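Local structure of putative NAD(P)H-flavin oxidoreductase (Neisseria meningitidis serogroup A / serotype 4A, 6WT2) at residues S105-R109 with G110-P114; T149-A152 with L153-M157; R214-L217 with E218-V221. The protein probably reduces nitro compounds, chloramphenicol among them, using NAD(P)H and a bound FMN cofactor, as a two-chain enzyme of the nitroreductase family. One frame throughout, in Å; residues are numbered along the deposited sequence.

Along the chain the three contacts follow one another in series. Contact 1 closes helix 100-108 and leads into helix 114-131 at the periphery; contact 2 is a stretch of the long helix 138-162, close to the centre of the chain; contact 3 lies in the loop between strand 194-203 and the C-terminal strand 221-223. The centres of contact 1 and contact 2 are about 25 Å apart. Those of contact 2 and contact 3 are about 22 Å apart, and those of contact 1 and contact 3 about 42 Å. None touches another. All three meet the second subunit and each contributes to FMN pockets, so the cofactor sites are built from well-separated parts of the fold and depend on the dimer.

Contact 1 (S105-R109 with G110-P114); sequences SLKRR and GVTEP. With NIO (nicotinic acid), chain E; FMN (flavin mononucleotide), chain K.
Gly-110 and Val-111 reach back to Lys-107 and Leu-106 to end helix 100-108 in a Schellman motif. Gly-110 N donates to Lys-107 O over 2.9 Å, approaching from well above the carbonyl plane, and Val-111 N makes a longer, weak bond to Leu-106 O at 3.4 Å. Glycine suits this turn because, lacking a side chain, it adopts positive phi (87°) without crowding the carbonyl oxygen of Arg-109. A CA-H...O contact adds to the polar pairs, with Lys-107 CA 3.6 Å from Val-111 O.

The apolar part lies beside these bonds. Leu-106 extends CG anti to the backbone N (chi1 175°), and its CD1 branch meets Val-111 CB at 3.6 Å, the two side chains slanting past each other. Both also pack against Ser-120 of helix 114-131, and Leu-106 packs on Leu-121 and Tyr-124 as well, neighbours that suit a branched aliphatic residue. On the exposed flank, Thr-112 crosses Lys-107 at about a right angle, its methyl CG2 lying 3.9 Å from Lys-107 CB. Farther on, Glu-113 is the N-cap of helix 114-131, where its carboxylate takes the backbone N-H groups of Asp-115 and Ala-116.

The charged part belongs to Arg-109, whose chain bends at chi3 (72°) and leads away from the turn to the ligands. Its guanidinium presents an edge to the nicotinic acid carboxylate, NH1 and NH2 both donating to the single oxygen O2 at 3.0 Å and 3.1 Å respectively, while FMN O4' lies over one face. Tyr-124 OH is hydrogen-bonded to NH1 as well. Arg-109 directly precedes the glycine that ends the helix, so its reach starts at the helix end, and its two-pronged grip on an in-plane oxygen should favour an anionic carboxylate on the ligand.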
loop_
_atom_site.group_PDB
_atom_site.type_symbol
_atom_site.label_atom_id
_atom_site.label_comp_id
_atom_site.label_asym_id
_atom_site.label_seq_id
_atom_site.Cartn_x
_atom_site.Cartn_y
_atom_site.Cartn_z
ATOM N N SER A 105 1.297 -9.681 18.205
ATOM C CA SER A 105 2.159 -8.772 17.462
ATOM C C SER A 105 2.934 -7.861 18.403
ATOM O O SER A 105 4.091 -7.539 18.129
ATOM C CB SER A 105 1.344 -7.952 16.453
ATOM O OG SER A 105 0.516 -7.000 17.105
ATOM N N LEU A 106 2.334 -7.496 19.539
ATOM C CA LEU A 106 3.016 -6.665 20.526
ATOM C C LEU A 106 4.188 -7.395 21.167
ATOM O O LEU A 106 5.251 -6.807 21.383
ATOM C CB LEU A 106 2.029 -6.227 21.602
ATOM C CG LEU A 106 2.679 -5.455 22.749
ATOM C CD1 LEU A 106 3.394 -4.238 22.205
ATOM C CD2 LEU A 106 1.642 -5.032 23.786
ATOM N N LYS A 107 4.007 -8.668 21.523
ATOM C CA LYS A 107 5.131 -9.420 22.051
ATOM C C LYS A 107 6.225 -9.570 21.005
ATOM O O LYS A 107 7.411 -9.580 21.349
ATOM C CB LYS A 107 4.653 -10.782 22.557
ATOM C CG LYS A 107 3.597 -10.646 23.647
ATOM C CD LYS A 107 3.379 -11.933 24.406
ATOM C CE LYS A 107 2.472 -12.885 23.675
ATOM N NZ LYS A 107 1.950 -13.942 24.638
ATOM N N ARG A 108 5.848 -9.681 19.728
ATOM C CA ARG A 108 6.834 -9.809 18.662
ATOM C C ARG A 108 7.633 -8.522 18.467
ATOM O O ARG A 108 8.747 -8.577 17.931
ATOM C CB ARG A 108 6.139 -10.218 17.358
ATOM C CG ARG A 108 7.051 -10.833 16.299
ATOM C CD ARG A 108 6.236 -11.518 15.188
ATOM N NE ARG A 108 5.288 -10.589 14.592
ATOM C CZ ARG A 108 3.969 -10.717 14.663
ATOM N NH1 ARG A 108 3.424 -11.770 15.283
ATOM N NH2 ARG A 108 3.199 -9.798 14.092
ATOM N N ARG A 109 7.090 -7.368 18.886
ATOM C CA ARG A 109 7.866 -6.131 18.956
ATOM C C ARG A 109 8.842 -6.116 20.122
ATOM O O ARG A 109 9.591 -5.147 20.270
ATOM C CB ARG A 109 6.946 -4.918 19.081
ATOM C CG ARG A 109 5.932 -4.791 17.987
ATOM C CD ARG A 109 5.231 -3.445 18.059
ATOM N NE ARG A 109 6.113 -2.352 17.650
ATOM C CZ ARG A 109 5.724 -1.085 17.507
ATOM N NH1 ARG A 109 4.471 -0.735 17.765
ATOM N NH2 ARG A 109 6.597 -0.168 17.120
ATOM N N GLY A 110 8.848 -7.148 20.964
ATOM C CA GLY A 110 9.733 -7.166 22.109
ATOM C C GLY A 110 9.187 -6.506 23.351
ATOM O O GLY A 110 9.970 -6.157 24.247
ATOM N N VAL A 111 7.876 -6.319 23.447
ATOM C CA VAL A 111 7.248 -5.780 24.653
ATOM C C VAL A 111 6.532 -6.941 25.342
ATOM O O VAL A 111 5.442 -7.343 24.920
ATOM C CB VAL A 111 6.277 -4.638 24.331
ATOM C CG1 VAL A 111 5.739 -4.022 25.605
ATOM C CG2 VAL A 111 6.954 -3.587 23.442
ATOM N N THR A 112 7.119 -7.473 26.411
ATOM C CA THR A 112 6.558 -8.653 27.070
ATOM C C THR A 112 6.433 -8.542 28.575
ATOM O O THR A 112 5.751 -9.383 29.175
ATOM C CB THR A 112 7.384 -9.913 26.743
ATOM O OG1 THR A 112 8.727 -9.748 27.214
ATOM C CG2 THR A 112 7.388 -10.178 25.228
ATOM N N GLU A 113 7.077 -7.575 29.209
ATOM C CA GLU A 113 6.863 -7.349 30.633
ATOM C C GLU A 113 5.435 -6.855 30.842
ATOM O O GLU A 113 4.985 -5.951 30.124
ATOM C CB GLU A 113 7.879 -6.346 31.164
ATOM C CG GLU A 113 7.930 -6.255 32.685
ATOM C CD GLU A 113 6.903 -5.291 33.248
ATOM O OE1 GLU A 113 6.751 -4.184 32.676
ATOM O OE2 GLU A 113 6.241 -5.645 34.251
ATOM N N PRO A 114 4.683 -7.440 31.776
ATOM C CA PRO A 114 3.241 -7.142 31.847
ATOM C C PRO A 114 2.904 -5.664 32.012
ATOM O O PRO A 114 1.978 -5.180 31.357
ATOM C CB PRO A 114 2.789 -7.974 33.054
ATOM C CG PRO A 114 3.706 -9.143 33.033
ATOM C CD PRO A 114 5.046 -8.587 32.632
HETATM N N NIO E . 1.700 5.051 16.969
HETATM C C1 NIO E . 2.669 4.136 16.816
HETATM C C2 NIO E . 2.598 3.193 15.798
HETATM C C3 NIO E . 1.510 3.191 14.932
HETATM C C4 NIO E . 0.515 4.138 15.119
HETATM C C5 NIO E . 0.637 5.064 16.152
HETATM C C6 NIO E . 3.689 2.169 15.643
HETATM O O1 NIO E . 3.685 1.453 14.622
HETATM O O2 NIO E . 4.561 2.055 16.542
HETATM N N1 FMN K . 5.971 4.124 13.703
HETATM C C2 FMN K . 5.940 5.179 14.564
HETATM O O2 FMN K . 6.889 5.305 15.363
HETATM N N3 FMN K . 4.879 5.998 14.681
HETATM C C4 FMN K . 3.802 5.887 13.881
HETATM O O4 FMN K . 2.865 6.708 13.915
HETATM C C4A FMN K . 3.793 4.809 12.879
HETATM N N5 FMN K . 2.685 4.545 12.161
HETATM C C5A FMN K . 2.735 3.623 11.181
HETATM C C6 FMN K . 1.738 3.626 10.208
HETATM C C7 FMN K . 1.776 2.651 9.224
HETATM C C7M FMN K . 0.711 2.645 8.164
HETATM C C8 FMN K . 2.973 1.785 9.087
HETATM C C8M FMN K . 3.104 0.802 7.952
HETATM C C9 FMN K . 3.970 1.791 10.056
HETATM C C9A FMN K . 3.932 2.748 11.035
HETATM N N10 FMN K . 4.985 2.827 11.968
HETATM C C10 FMN K . 4.927 3.862 12.908
HETATM C "C1'" FMN K . 6.165 1.962 11.863
HETATM C "C2'" FMN K . 5.866 0.545 12.392
HETATM O "O2'" FMN K . 5.875 0.556 13.826
HETATM C "C3'" FMN K . 6.949 -0.384 11.881
HETATM O "O3'" FMN K . 6.810 -0.482 10.461
HETATM C "C4'" FMN K . 6.853 -1.790 12.478
HETATM O "O4'" FMN K . 6.962 -1.662 13.901
HETATM C "C5'" FMN K . 7.975 -2.667 11.938
HETATM O "O5'" FMN K . 9.219 -1.978 12.082
HETATM P P FMN K . 10.165 -1.790 10.793
HETATM O O1P FMN K . 10.377 -3.181 10.271
HETATM O O2P FMN K . 11.383 -1.082 11.312
HETATM O O3P FMN K . 9.307 -0.909 9.900
#

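Contact 2 (T149-A152 with L153-M157); sequences TYIA and LGNMM
With CG of Leu-153 trans to the backbone N (chi1 169°) and CG of Tyr-150 set opposite its own carbonyl carbon (chi1 -82°), the two side chains run side by side, three residues apart on the buried helix 138-162. Leu-153 CD2 comes obliquely to the tyrosine ring, 4.2 Å from CD1. Both pack on Val-198 of strand 194-203, where the apolar leucine and the tyrosine ring suit the sheet-facing side; the tyrosine hydroxyl goes on to bond Glu-171 of the FMN pocket, and its side chain touches the cofactor.

Ile-151 and Asn-155, four residues apart, also lie alongside each other, the CG2 branch 3.9 Å from ND2. This flank faces the dimer partner: Ile-151 packs on Tyr-150 of the second subunit and touches the other FMN, and Asn-155, buried, satisfies OD1 with Thr-158 of the second subunit and ND2 with Ser-46 of its own.

The backbone bonds are regular alpha-helical ones, with Leu-153 N 2.9 Å from Thr-149 O and Gly-154 N 3.0 Å from Tyr-150 O. Met-156 N donates to Ala-152 O at 2.9 Å, and CG of this selenomethionine, beside its own backbone N (chi1 -70°), lies 3.3 Å from Ala-152 O.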
loop_
_atom_site.group_PDB
_atom_site.type_symbol
_atom_site.label_atom_id
_atom_site.label_comp_id
_atom_site.label_asym_id
_atom_site.label_seq_id
_atom_site.Cartn_x
_atom_site.Cartn_y
_atom_site.Cartn_z
ATOM N N THR A 149 -2.156 -4.181 3.938
ATOM C CA THR A 149 -1.871 -5.207 2.937
ATOM C C THR A 149 -1.494 -4.614 1.589
ATOM O O THR A 149 -0.825 -5.286 0.791
ATOM C CB THR A 149 -3.064 -6.147 2.753
ATOM O OG1 THR A 149 -4.128 -5.477 2.058
ATOM C CG2 THR A 149 -3.565 -6.669 4.102
ATOM N N TYR A 150 -1.908 -3.380 1.312
ATOM C CA TYR A 150 -1.533 -2.753 0.051
ATOM C C TYR A 150 -0.070 -2.313 0.060
ATOM O O TYR A 150 0.516 -2.126 -1.016
ATOM C CB TYR A 150 -2.464 -1.578 -0.250
ATOM C CG TYR A 150 -3.797 -1.956 -0.891
ATOM C CD1 TYR A 150 -4.143 -1.485 -2.161
ATOM C CD2 TYR A 150 -4.706 -2.765 -0.229
ATOM C CE1 TYR A 150 -5.366 -1.816 -2.747
ATOM C CE2 TYR A 150 -5.926 -3.104 -0.812
ATOM C CZ TYR A 150 -6.246 -2.631 -2.063
ATOM O OH TYR A 150 -7.455 -2.967 -2.632
ATOM N N ILE A 151 0.524 -2.134 1.247
ATOM C CA ILE A 151 1.968 -1.935 1.329
ATOM C C ILE A 151 2.692 -3.188 0.864
ATOM O O ILE A 151 3.599 -3.129 0.029
ATOM C CB ILE A 151 2.388 -1.574 2.763
ATOM C CG1 ILE A 151 1.609 -0.364 3.271
ATOM C CG2 ILE A 151 3.895 -1.363 2.828
ATOM C CD1 ILE A 151 1.951 -0.037 4.727
ATOM N N ALA A 152 2.307 -4.343 1.420
ATOM C CA ALA A 152 2.908 -5.607 1.004
ATOM C C ALA A 152 2.690 -5.852 -0.478
ATOM O O ALA A 152 3.604 -6.291 -1.182
ATOM C CB ALA A 152 2.325 -6.758 1.816
ATOM N N LEU A 153 1.475 -5.584 -0.965
ATOM C CA LEU A 153 1.199 -5.693 -2.395
ATOM C C LEU A 153 2.173 -4.856 -3.219
ATOM O O LEU A 153 2.820 -5.366 -4.142
ATOM C CB LEU A 153 -0.242 -5.271 -2.673
ATOM C CG LEU A 153 -0.603 -5.091 -4.153
ATOM C CD1 LEU A 153 -0.820 -6.445 -4.772
ATOM C CD2 LEU A 153 -1.835 -4.211 -4.286
ATOM N N GLY A 154 2.286 -3.562 -2.897
ATOM C CA GLY A 154 3.197 -2.693 -3.635
ATOM C C GLY A 154 4.630 -3.198 -3.640
ATOM O O GLY A 154 5.292 -3.207 -4.682
ATOM N N ASN A 155 5.116 -3.653 -2.480
ATOM C CA ASN A 155 6.503 -4.100 -2.362
ATOM C C ASN A 155 6.759 -5.381 -3.149
ATOM O O ASN A 155 7.787 -5.506 -3.823
ATOM C CB ASN A 155 6.861 -4.305 -0.895
ATOM C CG ASN A 155 7.175 -3.009 -0.186
ATOM O OD1 ASN A 155 7.581 -2.017 -0.814
ATOM N ND2 ASN A 155 7.029 -3.012 1.136
HETATM N N MSE A 156 5.850 -6.342 -3.072
HETATM C CA MSE A 156 6.010 -7.573 -3.834
HETATM C C MSE A 156 6.058 -7.314 -5.347
HETATM O O MSE A 156 6.918 -7.858 -6.050
HETATM C CB MSE A 156 4.888 -8.545 -3.476
HETATM C CG MSE A 156 5.051 -9.085 -2.068
HETATM SE SE MSE A 156 3.444 -9.940 -1.419
HETATM C CE MSE A 156 3.372 -11.348 -2.747
HETATM N N MSE A 157 5.167 -6.469 -5.849
HETATM C CA MSE A 157 5.147 -6.189 -7.296
HETATM C C MSE A 157 6.359 -5.405 -7.784
HETATM O O MSE A 157 6.914 -5.679 -8.850
HETATM C CB MSE A 157 3.882 -5.434 -7.670
HETATM C CG MSE A 157 2.635 -6.265 -7.485
HETATM SE SE MSE A 157 1.113 -5.319 -8.161
HETATM C CE MSE A 157 1.337 -3.678 -7.093
#

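Contact 3 (R214-L217 with E218-V221). With FMN (flavin mononucleotide), chain G.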
loop_
_atom_site.group_PDB
_atom_site.type_symbol
_atom_site.label_atom_id
_atom_site.label_comp_id
_atom_site.label_asym_id
_atom_site.label_seq_id
_atom_site.Cartn_x
_atom_site.Cartn_y
_atom_site.Cartn_z
ATOM N N ARG A 214 0.930 8.908 -16.280
ATOM C CA ARG A 214 0.668 9.387 -14.933
ATOM C C ARG A 214 0.436 10.889 -14.998
ATOM O O ARG A 214 0.948 11.577 -15.886
ATOM C CB ARG A 214 1.834 9.087 -13.963
ATOM C CG ARG A 214 2.059 7.607 -13.683
ATOM C CD ARG A 214 0.874 6.989 -12.945
ATOM N NE ARG A 214 1.195 5.639 -12.469
ATOM C CZ ARG A 214 1.145 4.553 -13.233
ATOM N NH1 ARG A 214 0.762 4.650 -14.510
ATOM N NH2 ARG A 214 1.453 3.363 -12.723
ATOM N N ARG A 215 -0.369 11.383 -14.069
ATOM C CA ARG A 215 -0.536 12.818 -13.919
ATOM C C ARG A 215 0.834 13.458 -13.693
ATOM O O ARG A 215 1.714 12.848 -13.072
ATOM C CB ARG A 215 -1.457 13.102 -12.733
ATOM C CG ARG A 215 -2.411 14.238 -12.887
ATOM C CD ARG A 215 -3.538 14.131 -11.873
ATOM N NE ARG A 215 -3.051 13.938 -10.513
ATOM C CZ ARG A 215 -3.476 12.974 -9.707
ATOM N NH1 ARG A 215 -4.418 12.132 -10.132
ATOM N NH2 ARG A 215 -2.977 12.864 -8.480
ATOM N N PRO A 216 1.060 14.667 -14.209
ATOM C CA PRO A 216 2.330 15.352 -13.930
ATOM C C PRO A 216 2.505 15.620 -12.446
ATOM O O PRO A 216 1.542 15.887 -11.720
ATOM C CB PRO A 216 2.210 16.663 -14.717
ATOM C CG PRO A 216 1.221 16.360 -15.788
ATOM C CD PRO A 216 0.235 15.408 -15.177
ATOM N N LEU A 217 3.766 15.560 -12.010
ATOM C CA LEU A 217 4.088 15.766 -10.605
ATOM C C LEU A 217 3.556 17.100 -10.090
ATOM O O LEU A 217 3.124 17.193 -8.937
ATOM C CB LEU A 217 5.604 15.665 -10.425
ATOM C CG LEU A 217 6.226 15.249 -9.090
ATOM C CD1 LEU A 217 5.654 13.940 -8.579
ATOM C CD2 LEU A 217 7.744 15.154 -9.242
ATOM N N GLU A 218 3.523 18.131 -10.943
ATOM C CA GLU A 218 3.041 19.436 -10.521
ATOM C C GLU A 218 1.545 19.439 -10.215
ATOM O O GLU A 218 1.050 20.392 -9.607
ATOM C CB GLU A 218 3.369 20.479 -11.597
ATOM C CG GLU A 218 4.876 20.677 -11.872
ATOM C CD GLU A 218 5.594 19.419 -12.388
ATOM O OE1 GLU A 218 6.742 19.165 -11.945
ATOM O OE2 GLU A 218 5.009 18.674 -13.213
ATOM N N GLU A 219 0.810 18.415 -10.642
ATOM C CA GLU A 219 -0.594 18.250 -10.284
ATOM C C GLU A 219 -0.788 17.248 -9.148
ATOM O O GLU A 219 -1.911 16.796 -8.905
ATOM C CB GLU A 219 -1.401 17.813 -11.508
ATOM C CG GLU A 219 -1.367 18.813 -12.661
ATOM C CD GLU A 219 -2.038 18.279 -13.923
ATOM O OE1 GLU A 219 -3.111 17.645 -13.811
ATOM O OE2 GLU A 219 -1.485 18.481 -15.028
ATOM N N THR A 220 0.279 16.879 -8.461
ATOM C CA THR A 220 0.160 15.868 -7.415
ATOM C C THR A 220 0.836 16.355 -6.149
ATOM O O THR A 220 0.386 16.051 -5.041
ATOM C CB THR A 220 0.756 14.548 -7.894
ATOM O OG1 THR A 220 -0.130 13.962 -8.863
ATOM C CG2 THR A 220 0.957 13.575 -6.726
ATOM N N VAL A 221 1.903 17.134 -6.302
ATOM C CA VAL A 221 2.713 17.562 -5.173
ATOM C C VAL A 221 2.232 18.927 -4.713
ATOM O O VAL A 221 2.052 19.847 -5.530
ATOM C CB VAL A 221 4.209 17.591 -5.534
ATOM C CG1 VAL A 221 5.041 18.102 -4.334
ATOM C CG2 VAL A 221 4.659 16.200 -5.944
HETATM N N1 FMN G . -5.805 -4.191 -13.785
HETATM C C2 FMN G . -6.679 -5.081 -14.320
HETATM O O2 FMN G . -6.575 -5.353 -15.537
HETATM N N3 FMN G . -7.623 -5.704 -13.592
HETATM C C4 FMN G . -7.825 -5.434 -12.295
HETATM O O4 FMN G . -8.652 -6.066 -11.599
HETATM C C4A FMN G . -6.928 -4.463 -11.648
HETATM N N5 FMN G . -7.142 -4.079 -10.375
HETATM C C5A FMN G . -6.251 -3.256 -9.760
HETATM C C6 FMN G . -6.289 -3.133 -8.368
HETATM C C7 FMN G . -5.385 -2.290 -7.739
HETATM C C7M FMN G . -5.408 -2.123 -6.235
HETATM C C8 FMN G . -4.352 -1.577 -8.533
HETATM C C8M FMN G . -3.308 -0.754 -7.817
HETATM C C9 FMN G . -4.271 -1.755 -9.909
HETATM C C9A FMN G . -5.150 -2.627 -10.541
HETATM N N10 FMN G . -5.053 -2.859 -11.932
HETATM C C10 FMN G . -5.965 -3.745 -12.519
HETATM C "C1'" FMN G . -3.989 -2.233 -12.728
HETATM C "C2'" FMN G . -4.291 -0.766 -13.066
HETATM O "O2'" FMN G . -5.293 -0.656 -14.109
HETATM C "C3'" FMN G . -2.961 -0.119 -13.442
HETATM O "O3'" FMN G . -2.104 -0.144 -12.283
HETATM C "C4'" FMN G . -3.044 1.337 -13.918
HETATM O "O4'" FMN G . -3.901 1.423 -15.050
HETATM C "C5'" FMN G . -1.662 1.866 -14.271
HETATM O "O5'" FMN G . -1.050 1.068 -15.278
HETATM P P FMN G . 0.403 0.438 -14.976
HETATM O O1P FMN G . 0.167 -0.242 -13.649
HETATM O O2P FMN G . 0.755 -0.507 -16.088
HETATM O O3P FMN G . 1.383 1.566 -14.822
HETATM O O HOH W 1 1.309 12.434 -10.225
#
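Leu-217 and Glu-218 form a single 3-10 turn in the loop that carries the chain from an FMN phosphate to the C-terminal strand 221-223. Glu-219 N donates to Pro-216 O at 2.8 Å, and Leu-217 O accepts twice, from Thr-220 N above the carbonyl plane and from Val-221 N nearly in line with the C=O bond (C=O...N angle 173°). Proline suits the entry to the turn, since its ring nitrogen has no hydrogen to donate while its carbonyl is used. Val-221 then pairs with a parallel strand of the second subunit, so the sheet continues across the interface.

Before the turn, Arg-214 serves the cofactor. Its guanidinium meets the phosphate edge-on, NH2 donating to FMN O3P at 2.8 Å and NH1 more weakly to the same oxygen; NE is held by Ser-46 O of the second subunit, and Arg-19 also binds this FMN.

Arg-215 bends at chi3 (51°) to bring its guanidinium obliquely to Thr-220, with NH2 3.1 Å from OG1 in a weak bond, and NE makes a weak, long one to Glu-219 O. A water donates to Arg-215 O and is also hydrogen-bonded to Thr-220 OG1, linking the two. The Glu-219 carboxylate instead runs along Pro-216, OE2 being 3.5 Å from CG, and its charged atoms do not contact those of Arg-215 (Arg-215 NE to Glu-219 OE1 5.0 Å). Leu-217, which also packs on Gln-37 of the second subunit, meets Val-221 at a slant, Leu-217 CD1 lying 3.6 Å from Val-221 CG2.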